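Local coordinates for protein aminotransferase class I and II (Anaerococcus prevotii, PDB 4EMY) that binds pyridoxal 5'-phosphate and, as a member of an aminotransferase family, probably transfers amino groups between amino acids and keto acids as a homodimer, at residues A[132-137]-A[147-152]; A[126-131]-A[181-186]; A[153-158]-A[192-197]. All blocks are in the same frame, centred on the assembly; numbering follows the deposited sequence.

How the interactions relate
All three contacts lie in or beside the large mixed sheet of the cofactor-binding domain. The centres of interactions 1 and 2 are about 7 Å apart: strand 127-131 of interaction 2 pairs with strand 179-184 and, on its other side, with strand 148-152 of interaction 1, where Asn148 N stands 2.8 Å from Asp126 O, and runs on into loop 132-137. Both reach the cofactor, interaction 1 through the Trp135 ring and interaction 2 through Asn185. Interaction 3, centred about 15 Å from the others, joins the loops that follow strands 148-152 and 179-184; Ser186 OG lies 3.2 Å from Leu196 N, and the side chain of Thr192 is about 10 Å from the cofactor.

Interaction 1: residues A[132-137]-A[147-152]; sequences DYYWAP and RNFKTF. With PLP (pyridoxal-5'-phosphate), chain E.
Tyr134 and Phe149 carry the aromatic part of this contact. Phe149 presents its edge to the face of Tyr134 in an edge-to-face pair, its CZ sitting over the centre of the tyrosine ring; the centroids are 4.8 Å apart and the planes meet at 57°. Phe149 CE2 comes within 3.6 Å of Tyr134 CZ. With CG of Tyr134 held between its backbone N and carbonyl carbon (chi1 61°), the ring turns to the strand, while Phe149 reaches out from the opposite direction. The methyl CG2 of Thr151 adds a looser apolar touch, 4.1 Å from Tyr134 CE2.

The polar part is slight. Asp132 N donates to Phe152 O at 2.8 Å, a weak, bent hydrogen bond between the start of the loop and the end of strand 148-152. The Asp132 carboxylate has a long, weak ion pair with Lys385.

The cofactor lies over one face of the next residue, Trp135. PLP C3 sits over the centre of that indole face, and Trp135 CZ3 approaches PLP C6 to 3.3 Å. Pro137 CG backs the opposite face, so the indole is layered between proline and cofactor; an aromatic ring over the pyridoxal ring is found in related aminotransferases. Tyr138 meets Trp135 edge-to-face.

Within the fold, segment 132-137 leads from strand 127-131 into helix 137-145, whose Arg139 touches both Tyr134 and Phe149. Phe152 points to the other side of strand 148-152, against helix 163-176.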
loop_
_atom_site.group_PDB
_atom_site.type_symbol
_atom_site.label_atom_id
_atom_site.label_comp_id
_atom_site.label_asym_id
_atom_site.label_seq_id
_atom_site.Cartn_x
_atom_site.Cartn_y
_atom_site.Cartn_z
ATOM N N ASP A 132 -11.778 18.302 16.097
ATOM C CA ASP A 132 -11.248 18.060 17.450
ATOM C C ASP A 132 -11.113 16.600 17.878
ATOM O O ASP A 132 -10.155 16.232 18.558
ATOM C CB ASP A 132 -12.177 18.750 18.451
ATOM C CG ASP A 132 -11.445 19.640 19.398
ATOM O OD1 ASP A 132 -10.215 19.779 19.235
ATOM O OD2 ASP A 132 -12.098 20.206 20.299
ATOM N N TYR A 133 -12.118 15.800 17.527
ATOM C CA TYR A 133 -12.124 14.372 17.776
ATOM C C TYR A 133 -11.795 13.738 16.433
ATOM O O TYR A 133 -12.551 13.899 15.469
ATOM C CB TYR A 133 -13.509 13.908 18.238
ATOM C CG TYR A 133 -14.072 14.561 19.491
ATOM C CD1 TYR A 133 -14.387 15.928 19.526
ATOM C CD2 TYR A 133 -14.340 13.802 20.631
ATOM C CE1 TYR A 133 -14.914 16.515 20.669
ATOM C CE2 TYR A 133 -14.879 14.380 21.774
ATOM C CZ TYR A 133 -15.164 15.735 21.790
ATOM O OH TYR A 133 -15.693 16.306 22.929
ATOM N N TYR A 134 -10.669 13.035 16.358
ATOM C CA TYR A 134 -10.196 12.495 15.089
ATOM C C TYR A 134 -9.497 11.160 15.231
ATOM O O TYR A 134 -8.962 10.827 16.288
ATOM C CB TYR A 134 -9.244 13.481 14.407
ATOM C CG TYR A 134 -8.003 13.789 15.206
ATOM C CD1 TYR A 134 -6.827 13.072 15.005
ATOM C CD2 TYR A 134 -8.006 14.790 16.165
ATOM C CE1 TYR A 134 -5.688 13.347 15.740
ATOM C CE2 TYR A 134 -6.871 15.075 16.903
ATOM C CZ TYR A 134 -5.716 14.353 16.688
ATOM O OH TYR A 134 -4.588 14.642 17.422
ATOM N N TRP A 135 -9.511 10.413 14.133
ATOM C CA TRP A 135 -8.768 9.172 13.967
ATOM C C TRP A 135 -7.310 9.531 13.881
ATOM O O TRP A 135 -6.907 10.312 13.022
ATOM C CB TRP A 135 -9.263 8.500 12.693
ATOM C CG TRP A 135 -8.647 7.175 12.347
ATOM C CD1 TRP A 135 -8.452 6.083 13.180
ATOM C CD2 TRP A 135 -8.172 6.738 11.029
ATOM N NE1 TRP A 135 -7.884 5.039 12.496
ATOM C CE2 TRP A 135 -7.692 5.361 11.203
ATOM C CE3 TRP A 135 -8.089 7.328 9.772
ATOM C CZ2 TRP A 135 -7.154 4.629 10.154
ATOM C CZ3 TRP A 135 -7.546 6.579 8.720
ATOM C CH2 TRP A 135 -7.091 5.260 8.908
ATOM N N ALA A 136 -6.506 8.978 14.785
ATOM C CA ALA A 136 -5.110 9.400 14.965
ATOM C C ALA A 136 -4.255 9.492 13.693
ATOM O O ALA A 136 -3.478 10.438 13.555
ATOM C CB ALA A 136 -4.422 8.543 16.021
ATOM N N PRO A 137 -4.390 8.525 12.759
ATOM C CA PRO A 137 -3.531 8.580 11.573
ATOM C C PRO A 137 -3.614 9.846 10.714
ATOM O O PRO A 137 -2.728 10.046 9.891
ATOM C CB PRO A 137 -3.973 7.354 10.763
ATOM C CG PRO A 137 -4.440 6.398 11.793
ATOM C CD PRO A 137 -5.129 7.248 12.821
ATOM N N ARG A 147 3.229 18.191 6.543
ATOM C CA ARG A 147 2.041 19.038 6.510
ATOM C C ARG A 147 1.690 19.466 7.935
ATOM O O ARG A 147 2.031 18.788 8.913
ATOM C CB ARG A 147 0.857 18.296 5.876
ATOM C CG ARG A 147 0.879 18.214 4.357
ATOM C CD ARG A 147 2.134 17.539 3.814
ATOM N NE ARG A 147 2.089 17.299 2.365
ATOM C CZ ARG A 147 3.146 16.980 1.616
ATOM N NH1 ARG A 147 4.349 16.869 2.159
ATOM N NH2 ARG A 147 3.001 16.778 0.314
ATOM N N ASN A 148 0.999 20.591 8.052
ATOM C CA ASN A 148 0.641 21.125 9.354
ATOM C C ASN A 148 -0.761 20.740 9.845
ATOM O O ASN A 148 -1.770 21.293 9.395
ATOM C CB ASN A 148 0.793 22.629 9.332
ATOM C CG ASN A 148 0.932 23.198 10.708
ATOM O OD1 ASN A 148 -0.056 23.380 11.419
ATOM N ND2 ASN A 148 2.169 23.479 11.103
ATOM N N PHE A 149 -0.818 19.795 10.779
ATOM C CA PHE A 149 -2.086 19.396 11.385
ATOM C C PHE A 149 -2.638 20.486 12.291
ATOM O O PHE A 149 -1.919 21.026 13.129
ATOM C CB PHE A 149 -1.917 18.115 12.184
ATOM C CG PHE A 149 -3.209 17.493 12.608
ATOM C CD1 PHE A 149 -4.023 16.856 11.685
ATOM C CD2 PHE A 149 -3.607 17.534 13.929
ATOM C CE1 PHE A 149 -5.213 16.269 12.076
ATOM C CE2 PHE A 149 -4.793 16.945 14.328
ATOM C CZ PHE A 149 -5.599 16.312 13.400
ATOM N N LYS A 150 -3.926 20.775 12.130
ATOM C CA LYS A 150 -4.580 21.890 12.808
ATOM C C LYS A 150 -6.007 21.486 13.219
ATOM O O LYS A 150 -6.790 21.032 12.382
ATOM C CB LYS A 150 -4.607 23.085 11.856
ATOM C CG LYS A 150 -4.527 24.449 12.504
ATOM C CD LYS A 150 -4.060 25.473 11.472
ATOM C CE LYS A 150 -4.234 26.915 11.939
ATOM N NZ LYS A 150 -5.654 27.380 11.894
ATOM N N THR A 151 -6.341 21.646 14.500
ATOM C CA THR A 151 -7.650 21.234 15.021
ATOM C C THR A 151 -8.593 22.393 15.340
ATOM O O THR A 151 -8.157 23.499 15.685
ATOM C CB THR A 151 -7.518 20.399 16.311
ATOM O OG1 THR A 151 -6.687 21.090 17.252
ATOM C CG2 THR A 151 -6.938 19.031 16.015
ATOM N N PHE A 152 -9.892 22.114 15.235
ATOM C CA PHE A 152 -10.943 23.030 15.679
ATOM C C PHE A 152 -11.969 22.260 16.526
ATOM O O PHE A 152 -12.143 21.052 16.336
ATOM C CB PHE A 152 -11.620 23.704 14.477
ATOM C CG PHE A 152 -12.547 22.799 13.710
ATOM C CD1 PHE A 152 -13.907 22.759 14.006
ATOM C CD2 PHE A 152 -12.067 21.989 12.689
ATOM C CE1 PHE A 152 -14.764 21.925 13.304
ATOM C CE2 PHE A 152 -12.922 21.157 11.982
ATOM C CZ PHE A 152 -14.272 21.123 12.293
HETATM N N1 PLP E . -10.932 6.196 8.230
HETATM C C2 PLP E . -11.471 6.126 9.504
HETATM C C2A PLP E . -12.178 7.312 10.089
HETATM C C3 PLP E . -11.376 4.953 10.247
HETATM O O3 PLP E . -11.907 4.891 11.500
HETATM C C4 PLP E . -10.729 3.844 9.743
HETATM C C4A PLP E . -10.025 2.972 10.746
HETATM O O4A PLP E . -10.550 1.938 11.168
HETATM C C5 PLP E . -10.195 3.916 8.456
HETATM C C6 PLP E . -10.292 5.094 7.705
HETATM C C5A PLP E . -9.470 2.701 7.900
HETATM O O4P PLP E . -9.662 2.525 6.514
HETATM P P PLP E . -8.869 1.319 5.826
HETATM O O1P PLP E . -7.500 1.849 5.493
HETATM O O2P PLP E . -9.652 0.877 4.609
HETATM O O3P PLP E . -8.719 0.160 6.780
#

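Interaction 2: residues A[126-131]-A[181-186]; sequences DPLICH and ASLINS. With PLP (pyridoxal-5'-phosphate), chain E.
Ile129 is bonded through both its backbone groups: its N donates to Ala181 O at 2.8 Å, and its O accepts from Leu183 N at 2.9 Å. Both bonds are nearly straight, and they pair strands 127-131 and 179-184 in parallel. Ala181 N gives to Pro127 O at 3.1 Å, bent to 137°.

Beyond Leu183 a side chain takes over from the backbone. Asn185 N donates to His131 NE2 at 2.7 Å, almost linearly (176°) and close to the imidazole plane, so NE2 is an acceptor and carries no proton in this bond. His131 ND1 pairs with Tyr133 O, which fixes the ring at both nitrogens, and Phe154 stacks on it. Were the imidazole replaced by an alanine side chain, Asn185 N would probably lose its acceptor and a gap would open beside Ile184.

Side-chain polar groups find partners farther off: Ser182 OG bonds to Tyr166 OH, while Asn185 gives ND2 to Asp224 O and receives Asn190 N at OD1. Asn185 OD1 lies 3.2 Å from PLP C2A, the cofactor's methyl. On the face that carries Leu128, Cys130, Ala181 and Leu183, Leu128 CD1 meets Ala181 CB at 3.7 Å and Cys130 SG touches Leu183 CD2.

In this wholly buried contact, the imidazole continues the bonding beyond Leu183 and holds the backbone N of Asn185, which probably helps, with Asp224 and Asn190, to place its side-chain amide beside the cofactor's methyl.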
loop_
_atom_site.group_PDB
_atom_site.type_symbol
_atom_site.label_atom_id
_atom_site.label_comp_id
_atom_site.label_asym_id
_atom_site.label_seq_id
_atom_site.Cartn_x
_atom_site.Cartn_y
_atom_site.Cartn_z
ATOM N N ASP A 126 1.598 23.934 4.729
ATOM C CA ASP A 126 0.157 23.977 4.522
ATOM C C ASP A 126 -0.641 23.246 5.598
ATOM O O ASP A 126 -0.210 22.207 6.087
ATOM C CB ASP A 126 -0.178 23.460 3.122
ATOM C CG ASP A 126 0.457 24.301 2.022
ATOM O OD1 ASP A 126 1.073 25.346 2.328
ATOM O OD2 ASP A 126 0.345 23.913 0.844
ATOM N N PRO A 127 -1.801 23.813 5.977
ATOM C CA PRO A 127 -2.604 23.287 7.068
ATOM C C PRO A 127 -3.675 22.288 6.652
ATOM O O PRO A 127 -4.414 22.527 5.692
ATOM C CB PRO A 127 -3.268 24.538 7.639
ATOM C CG PRO A 127 -3.377 25.473 6.485
ATOM C CD PRO A 127 -2.331 25.097 5.478
ATOM N N LEU A 128 -3.743 21.175 7.380
ATOM C CA LEU A 128 -4.904 20.294 7.340
ATOM C C LEU A 128 -5.790 20.605 8.542
ATOM O O LEU A 128 -5.427 20.330 9.687
ATOM C CB LEU A 128 -4.495 18.823 7.350
ATOM C CG LEU A 128 -5.676 17.870 7.174
ATOM C CD1 LEU A 128 -6.081 17.739 5.712
ATOM C CD2 LEU A 128 -5.366 16.509 7.771
ATOM N N ILE A 129 -6.949 21.190 8.277
ATOM C CA ILE A 129 -7.854 21.595 9.340
ATOM C C ILE A 129 -8.883 20.491 9.576
ATOM O O ILE A 129 -9.747 20.229 8.729
ATOM C CB ILE A 129 -8.505 22.953 9.032
ATOM C CG1 ILE A 129 -7.414 23.996 8.774
ATOM C CG2 ILE A 129 -9.402 23.388 10.179
ATOM C CD1 ILE A 129 -7.692 24.885 7.588
ATOM N N CYS A 130 -8.754 19.846 10.733
ATOM C CA CYS A 130 -9.509 18.646 11.073
ATOM C C CYS A 130 -10.215 18.794 12.408
ATOM O O CYS A 130 -9.745 19.515 13.296
ATOM C CB CYS A 130 -8.581 17.429 11.124
ATOM S SG CYS A 130 -9.413 15.896 11.612
ATOM N N HIS A 131 -11.337 18.088 12.545
ATOM C CA HIS A 131 -12.159 18.169 13.749
ATOM C C HIS A 131 -11.465 17.648 14.978
ATOM O O HIS A 131 -10.674 16.706 14.913
ATOM C CB HIS A 131 -13.512 17.495 13.543
ATOM C CG HIS A 131 -13.465 16.318 12.607
ATOM N ND1 HIS A 131 -12.937 15.132 12.962
ATOM C CD2 HIS A 131 -13.896 16.181 11.289
ATOM C CE1 HIS A 131 -13.026 14.279 11.927
ATOM N NE2 HIS A 131 -13.613 14.925 10.904
ATOM N N ALA A 181 -6.487 22.702 3.439
ATOM C CA ALA A 181 -7.322 21.513 3.301
ATOM C C ALA A 181 -8.212 21.291 4.515
ATOM O O ALA A 181 -7.774 21.439 5.654
ATOM C CB ALA A 181 -6.467 20.283 3.037
ATOM N N SER A 182 -9.466 20.946 4.264
ATOM C CA SER A 182 -10.372 20.594 5.339
ATOM C C SER A 182 -10.608 19.107 5.315
ATOM O O SER A 182 -10.883 18.536 4.259
ATOM C CB SER A 182 -11.710 21.316 5.198
ATOM O OG SER A 182 -12.684 20.696 6.025
ATOM N N LEU A 183 -10.496 18.479 6.478
ATOM C CA LEU A 183 -10.836 17.071 6.595
ATOM C C LEU A 183 -12.061 16.912 7.474
ATOM O O LEU A 183 -12.100 17.437 8.587
ATOM C CB LEU A 183 -9.663 16.249 7.129
ATOM C CG LEU A 183 -9.907 14.736 7.049
ATOM C CD1 LEU A 183 -8.725 13.993 6.446
ATOM C CD2 LEU A 183 -10.268 14.181 8.419
ATOM N N ILE A 184 -13.063 16.212 6.943
ATOM C CA ILE A 184 -14.272 15.874 7.681
ATOM C C ILE A 184 -14.537 14.375 7.556
ATOM O O ILE A 184 -14.747 13.856 6.459
ATOM C CB ILE A 184 -15.518 16.647 7.178
ATOM C CG1 ILE A 184 -15.191 18.103 6.796
ATOM C CG2 ILE A 184 -16.659 16.546 8.183
ATOM C CD1 ILE A 184 -14.926 19.043 7.955
ATOM N N ASN A 185 -14.504 13.685 8.689
ATOM C CA ASN A 185 -14.871 12.279 8.759
ATOM C C ASN A 185 -16.344 12.143 9.135
ATOM O O ASN A 185 -16.707 12.154 10.309
ATOM C CB ASN A 185 -13.965 11.531 9.742
ATOM C CG ASN A 185 -14.343 10.071 9.893
ATOM O OD1 ASN A 185 -14.269 9.514 10.987
ATOM N ND2 ASN A 185 -14.757 9.443 8.798
ATOM N N SER A 186 -17.179 12.033 8.106
ATOM C CA SER A 186 -18.634 11.998 8.225
ATOM C C SER A 186 -19.158 11.336 6.964
ATOM O O SER A 186 -18.576 11.512 5.895
ATOM C CB SER A 186 -19.197 13.422 8.330
ATOM O OG SER A 186 -20.609 13.417 8.488
HETATM N N1 PLP E . -10.932 6.196 8.230
HETATM C C2 PLP E . -11.471 6.126 9.504
HETATM C C2A PLP E . -12.178 7.312 10.089
HETATM C C3 PLP E . -11.376 4.953 10.247
HETATM O O3 PLP E . -11.907 4.891 11.500
HETATM C C4 PLP E . -10.729 3.844 9.743
HETATM C C4A PLP E . -10.025 2.972 10.746
HETATM O O4A PLP E . -10.550 1.938 11.168
HETATM C C5 PLP E . -10.195 3.916 8.456
HETATM C C6 PLP E . -10.292 5.094 7.705
HETATM C C5A PLP E . -9.470 2.701 7.900
HETATM O O4P PLP E . -9.662 2.525 6.514
HETATM P P PLP E . -8.869 1.319 5.826
HETATM O O1P PLP E . -7.500 1.849 5.493
HETATM O O2P PLP E . -9.652 0.877 4.609
HETATM O O3P PLP E . -8.719 0.160 6.780
#

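Interaction 3: residues A[153-158]-A[192-197]; sequences EFFTDD and TGYSLS
Two loops at the C-terminal end of parallel strands 148-152 and 179-184 meet here through a buried aromatic cluster. Phe155 turns an edge toward the face of Tyr194, the T-shaped pair having planes at 90° and centroids 5.3 Å apart. Its CE1 stands 3.6 Å from Tyr194 CG, toward the rim of the tyrosine ring. Along that same phenylalanine edge, Phe155 CZ reaches the methyl CG2 of Thr192 at 3.5 Å. Tyr194 extends to meet it with CG anti to the backbone N (chi1 -172°), and its hydroxyl is bonded to Glu200.

Phe154 lies against Phe155, its CG over the centre of the neighbouring ring, and points its own edge at Leu196, with Phe154 CE2 4.1 Å from Leu196 CD1. Tyr133 packs edge-to-face with Phe155, so the cluster continues toward the loop that follows strand 127-131.

No hydrogen bond joins segments 153-158 and 192-197; the polar order is internal. Thr192 OG1 accepts from Tyr194 N at 3.1 Å and bonds Asn189 OD1 as well, which pins the turn at Gly193. That glycine has a positive phi (91°), a backbone shape in which a side chain would crowd the preceding carbonyl O.

Thr192 with Tyr194 forms an ST turn, and Ser197, whose OG caps Glu200 N, is the N-cap of helix 198-211: a strand-to-helix loop of an alpha/beta domain, packed on its neighbour by aromatic rings.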
loop_
_atom_site.group_PDB
_atom_site.type_symbol
_atom_site.label_atom_id
_atom_site.label_comp_id
_atom_site.label_asym_id
_atom_site.label_seq_id
_atom_site.Cartn_x
_atom_site.Cartn_y
_atom_site.Cartn_z
ATOM N N GLU A 153 -12.645 22.960 17.444
ATOM C CA GLU A 153 -13.648 22.348 18.324
ATOM C C GLU A 153 -14.843 21.819 17.534
ATOM O O GLU A 153 -15.674 22.592 17.066
ATOM C CB GLU A 153 -14.122 23.341 19.391
ATOM C CG GLU A 153 -13.072 23.718 20.425
ATOM C CD GLU A 153 -13.339 25.074 21.067
ATOM O OE1 GLU A 153 -12.615 26.040 20.736
ATOM O OE2 GLU A 153 -14.274 25.183 21.893
ATOM N N PHE A 154 -14.906 20.497 17.396
ATOM C CA PHE A 154 -15.967 19.780 16.668
ATOM C C PHE A 154 -17.383 20.258 17.005
ATOM O O PHE A 154 -18.132 20.669 16.118
ATOM C CB PHE A 154 -15.873 18.277 16.986
ATOM C CG PHE A 154 -16.353 17.368 15.883
ATOM C CD1 PHE A 154 -15.925 16.047 15.839
ATOM C CD2 PHE A 154 -17.215 17.816 14.891
ATOM C CE1 PHE A 154 -16.352 15.191 14.839
ATOM C CE2 PHE A 154 -17.638 16.965 13.884
ATOM C CZ PHE A 154 -17.207 15.651 13.860
ATOM N N PHE A 155 -17.737 20.194 18.287
ATOM C CA PHE A 155 -19.124 20.333 18.718
ATOM C C PHE A 155 -19.420 21.638 19.447
ATOM O O PHE A 155 -18.517 22.321 19.930
ATOM C CB PHE A 155 -19.513 19.167 19.634
ATOM C CG PHE A 155 -19.265 17.807 19.039
ATOM C CD1 PHE A 155 -20.078 17.312 18.024
ATOM C CD2 PHE A 155 -18.235 17.008 19.513
ATOM C CE1 PHE A 155 -19.856 16.054 17.489
ATOM C CE2 PHE A 155 -18.009 15.751 18.980
ATOM C CZ PHE A 155 -18.819 15.274 17.967
ATOM N N THR A 156 -20.703 21.973 19.516
ATOM C CA THR A 156 -21.179 23.041 20.379
ATOM C C THR A 156 -21.571 22.392 21.695
ATOM O O THR A 156 -21.522 21.174 21.819
ATOM C CB THR A 156 -22.392 23.772 19.768
ATOM O OG1 THR A 156 -23.455 22.836 19.531
ATOM C CG2 THR A 156 -22.004 24.459 18.461
ATOM N N ASP A 157 -21.961 23.197 22.676
ATOM C CA ASP A 157 -22.390 22.665 23.965
ATOM C C ASP A 157 -23.633 21.770 23.856
ATOM O O ASP A 157 -23.893 20.949 24.739
ATOM C CB ASP A 157 -22.595 23.802 24.975
ATOM C CG ASP A 157 -21.274 24.399 25.461
ATOM O OD1 ASP A 157 -20.200 23.831 25.141
ATOM O OD2 ASP A 157 -21.307 25.436 26.164
ATOM N N ASP A 158 -24.375 21.927 22.759
ATOM C CA ASP A 158 -25.538 21.091 22.453
ATOM C C ASP A 158 -25.196 19.886 21.558
ATOM O O ASP A 158 -26.076 19.101 21.192
ATOM C CB ASP A 158 -26.648 21.939 21.825
ATOM C CG ASP A 158 -27.416 22.749 22.856
ATOM O OD1 ASP A 158 -27.233 22.505 24.071
ATOM O OD2 ASP A 158 -28.211 23.631 22.455
ATOM N N THR A 192 -16.572 9.665 17.604
ATOM C CA THR A 192 -17.808 10.168 18.213
ATOM C C THR A 192 -19.094 9.437 17.835
ATOM O O THR A 192 -19.970 9.259 18.680
ATOM C CB THR A 192 -17.999 11.660 17.929
ATOM O OG1 THR A 192 -18.243 11.845 16.531
ATOM C CG2 THR A 192 -16.757 12.424 18.327
ATOM N N GLY A 193 -19.204 9.026 16.575
ATOM C CA GLY A 193 -20.427 8.419 16.054
ATOM C C GLY A 193 -21.353 9.462 15.456
ATOM O O GLY A 193 -22.474 9.155 15.045
ATOM N N TYR A 194 -20.875 10.701 15.403
ATOM C CA TYR A 194 -21.655 11.822 14.900
ATOM C C TYR A 194 -21.689 11.879 13.382
ATOM O O TYR A 194 -20.731 11.495 12.721
ATOM C CB TYR A 194 -21.077 13.135 15.432
ATOM C CG TYR A 194 -21.930 14.338 15.119
ATOM C CD1 TYR A 194 -23.149 14.528 15.762
ATOM C CD2 TYR A 194 -21.521 15.280 14.184
ATOM C CE1 TYR A 194 -23.945 15.621 15.482
ATOM C CE2 TYR A 194 -22.309 16.384 13.898
ATOM C CZ TYR A 194 -23.524 16.551 14.551
ATOM O OH TYR A 194 -24.327 17.643 14.284
ATOM N N SER A 195 -22.797 12.371 12.838
ATOM C CA SER A 195 -22.875 12.721 11.425
ATOM C C SER A 195 -23.328 14.175 11.296
ATOM O O SER A 195 -24.311 14.577 11.924
ATOM C CB SER A 195 -23.852 11.803 10.689
ATOM O OG SER A 195 -23.506 10.435 10.837
ATOM N N LEU A 196 -22.600 14.967 10.509
ATOM C CA LEU A 196 -23.069 16.301 10.133
ATOM C C LEU A 196 -24.397 16.155 9.402
ATOM O O LEU A 196 -24.551 15.267 8.556
ATOM C CB LEU A 196 -22.067 16.991 9.208
ATOM C CG LEU A 196 -20.903 17.773 9.815
ATOM C CD1 LEU A 196 -19.834 16.847 10.372
ATOM C CD2 LEU A 196 -20.303 18.698 8.766
ATOM N N SER A 197 -25.366 17.008 9.731
ATOM C CA SER A 197 -26.652 16.970 9.045
ATOM C C SER A 197 -26.517 17.547 7.637
ATOM O O SER A 197 -25.479 18.113 7.291
ATOM C CB SER A 197 -27.703 17.728 9.844
ATOM O OG SER A 197 -27.458 19.116 9.804
#